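Local coordinates for amidohydrolase family protein (Acinetobacter baumannii, PDB 4I6K) that probably hydrolyses the lactone 2-pyrone-4,6-dicarboxylic acid, as a member of the amidohydrolase family, at residues N113-G118 and E147-Q152. Residues are numbered along the deposited sequence; the frame is centred on the assembly and turned at random.
Sequences NLKAQG and ESLNWQ
Lys115 reaches across to the end of the neighbouring helix, where Lys115 NZ donates a hydrogen bond to the backbone O of Leu149, 2.7 Å away. The bond lies in the carbonyl plane at a C=O...N angle of 159°. A long, flexible side chain suits this task: CG stands anti to the backbone N and the chain stays extended until a bend at chi4 (79°) turns NZ to the oxygen. Its methylenes are used as well: Lys115 CD lies 3.8 Å from Leu149 CD2 and Lys115 CB 3.8 Å from Trp151 CZ2. A water O accepts from Lys115 NZ (2.9 Å) and, weakly, from Trp151 NE1. Leu114 CB meets the indole edge, 3.9 Å from Trp151 CH2, as does Lys115 N, and Leu149 CD1 sits over one face. Asn150, a residue type that tolerates positive phi (68°), closes the helix in a Schellman motif, which helps place the Leu149 carbonyl. The contact joins the C-terminal ends of helices 108-115 and 137-148, successive outer helices of the (beta/alpha)8-type amidohydrolase barrel, both packed against strand 119-125 through Ile119, which touches Leu114 and Trp151; Gly118, its positive phi suiting glycine, leads into that strand, and Gln152 begins the adjacent parallel strand 152-156.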
loop_
_atom_site.group_PDB
_atom_site.type_symbol
_atom_site.label_atom_id
_atom_site.label_comp_id
_atom_site.label_asym_id
_atom_site.label_seq_id
_atom_site.Cartn_x
_atom_site.Cartn_y
_atom_site.Cartn_z
ATOM N N ASN A 113 -13.366 15.331 -6.733
ATOM C CA ASN A 113 -13.161 16.174 -5.559
ATOM C C ASN A 113 -12.052 15.659 -4.646
ATOM O O ASN A 113 -11.208 16.435 -4.179
ATOM C CB ASN A 113 -14.467 16.381 -4.795
ATOM C CG ASN A 113 -15.234 17.608 -5.282
ATOM O OD1 ASN A 113 -15.564 17.728 -6.463
ATOM N ND2 ASN A 113 -15.518 18.524 -4.369
ATOM N N LEU A 114 -12.046 14.350 -4.402
ATOM C CA LEU A 114 -10.950 13.743 -3.661
ATOM C C LEU A 114 -9.638 13.983 -4.383
ATOM O O LEU A 114 -8.627 14.297 -3.750
ATOM C CB LEU A 114 -11.188 12.246 -3.447
ATOM C CG LEU A 114 -12.427 11.995 -2.584
ATOM C CD1 LEU A 114 -12.921 10.578 -2.753
ATOM C CD2 LEU A 114 -12.161 12.331 -1.102
ATOM N N LYS A 115 -9.651 13.851 -5.710
ATOM C CA LYS A 115 -8.436 14.084 -6.481
ATOM C C LYS A 115 -7.910 15.482 -6.173
ATOM O O LYS A 115 -6.713 15.679 -5.989
ATOM C CB LYS A 115 -8.685 13.934 -7.987
ATOM C CG LYS A 115 -7.442 14.201 -8.871
ATOM C CD LYS A 115 -7.702 13.777 -10.330
ATOM C CE LYS A 115 -6.505 14.014 -11.244
ATOM N NZ LYS A 115 -5.466 12.965 -11.095
ATOM N N ALA A 116 -8.821 16.451 -6.120
ATOM C CA ALA A 116 -8.461 17.840 -5.827
ATOM C C ALA A 116 -7.855 18.037 -4.432
ATOM O O ALA A 116 -7.342 19.108 -4.124
ATOM C CB ALA A 116 -9.681 18.738 -5.997
ATOM N N GLN A 117 -7.928 17.015 -3.585
ATOM C CA GLN A 117 -7.445 17.139 -2.217
ATOM C C GLN A 117 -6.182 16.306 -1.980
ATOM O O GLN A 117 -5.777 16.064 -0.833
ATOM C CB GLN A 117 -8.540 16.741 -1.243
ATOM C CG GLN A 117 -9.821 17.520 -1.416
ATOM C CD GLN A 117 -10.870 17.113 -0.408
ATOM O OE1 GLN A 117 -10.690 17.300 0.798
ATOM N NE2 GLN A 117 -11.977 16.548 -0.892
ATOM N N GLY A 118 -5.570 15.861 -3.075
ATOM C CA GLY A 118 -4.295 15.143 -3.000
ATOM C C GLY A 118 -4.403 13.633 -2.914
ATOM O O GLY A 118 -3.414 12.972 -2.613
ATOM N N GLU A 147 -9.463 4.971 -13.945
ATOM C CA GLU A 147 -8.551 5.013 -15.086
ATOM C C GLU A 147 -8.450 6.436 -15.673
ATOM O O GLU A 147 -7.356 6.955 -15.893
ATOM C CB GLU A 147 -9.051 4.046 -16.138
ATOM C CG GLU A 147 -8.144 3.833 -17.318
ATOM C CD GLU A 147 -8.766 2.861 -18.296
ATOM O OE1 GLU A 147 -10.003 2.901 -18.467
ATOM O OE2 GLU A 147 -8.033 2.047 -18.883
ATOM N N SER A 148 -9.604 7.058 -15.903
ATOM C CA SER A 148 -9.676 8.414 -16.437
ATOM C C SER A 148 -8.948 9.415 -15.572
ATOM O O SER A 148 -8.421 10.402 -16.074
ATOM C CB SER A 148 -11.133 8.843 -16.547
ATOM O OG SER A 148 -11.900 7.757 -17.034
ATOM N N LEU A 149 -8.929 9.163 -14.269
ATOM C CA LEU A 149 -8.347 10.106 -13.324
ATOM C C LEU A 149 -6.849 9.901 -13.118
ATOM O O LEU A 149 -6.214 10.648 -12.367
ATOM C CB LEU A 149 -9.069 10.027 -11.984
ATOM C CG LEU A 149 -10.496 10.578 -11.995
ATOM C CD1 LEU A 149 -11.219 10.214 -10.696
ATOM C CD2 LEU A 149 -10.479 12.090 -12.210
ATOM N N ASN A 150 -6.283 8.899 -13.781
ATOM C CA ASN A 150 -4.850 8.649 -13.672
ATOM C C ASN A 150 -4.507 8.182 -12.280
ATOM O O ASN A 150 -3.353 8.207 -11.869
ATOM C CB ASN A 150 -4.057 9.911 -13.965
ATOM C CG ASN A 150 -3.396 9.875 -15.312
ATOM O OD1 ASN A 150 -3.900 9.247 -16.251
ATOM N ND2 ASN A 150 -2.252 10.547 -15.423
ATOM N N TRP A 151 -5.534 7.767 -11.551
ATOM C CA TRP A 151 -5.365 7.233 -10.223
ATOM C C TRP A 151 -4.802 5.839 -10.309
ATOM O O TRP A 151 -4.969 5.160 -11.314
ATOM C CB TRP A 151 -6.728 7.167 -9.556
ATOM C CG TRP A 151 -7.037 8.388 -8.817
ATOM C CD1 TRP A 151 -6.320 9.547 -8.819
ATOM C CD2 TRP A 151 -8.163 8.605 -7.964
ATOM N NE1 TRP A 151 -6.925 10.472 -8.006
ATOM C CE2 TRP A 151 -8.063 9.921 -7.472
ATOM C CE3 TRP A 151 -9.245 7.810 -7.564
ATOM C CZ2 TRP A 151 -9.005 10.465 -6.591
ATOM C CZ3 TRP A 151 -10.180 8.348 -6.685
ATOM C CH2 TRP A 151 -10.059 9.665 -6.215
ATOM N N GLN A 152 -4.148 5.401 -9.242
ATOM C CA GLN A 152 -3.725 4.012 -9.141
ATOM C C GLN A 152 -4.798 3.186 -8.392
ATOM O O GLN A 152 -5.671 3.740 -7.692
ATOM C CB GLN A 152 -2.404 3.949 -8.387
ATOM C CG GLN A 152 -2.547 4.334 -6.910
ATOM C CD GLN A 152 -1.250 4.170 -6.156
ATOM O OE1 GLN A 152 -0.296 4.902 -6.391
ATOM N NE2 GLN A 152 -1.199 3.186 -5.258
HETATM O O HOH W 1 -4.477 12.182 -8.531
#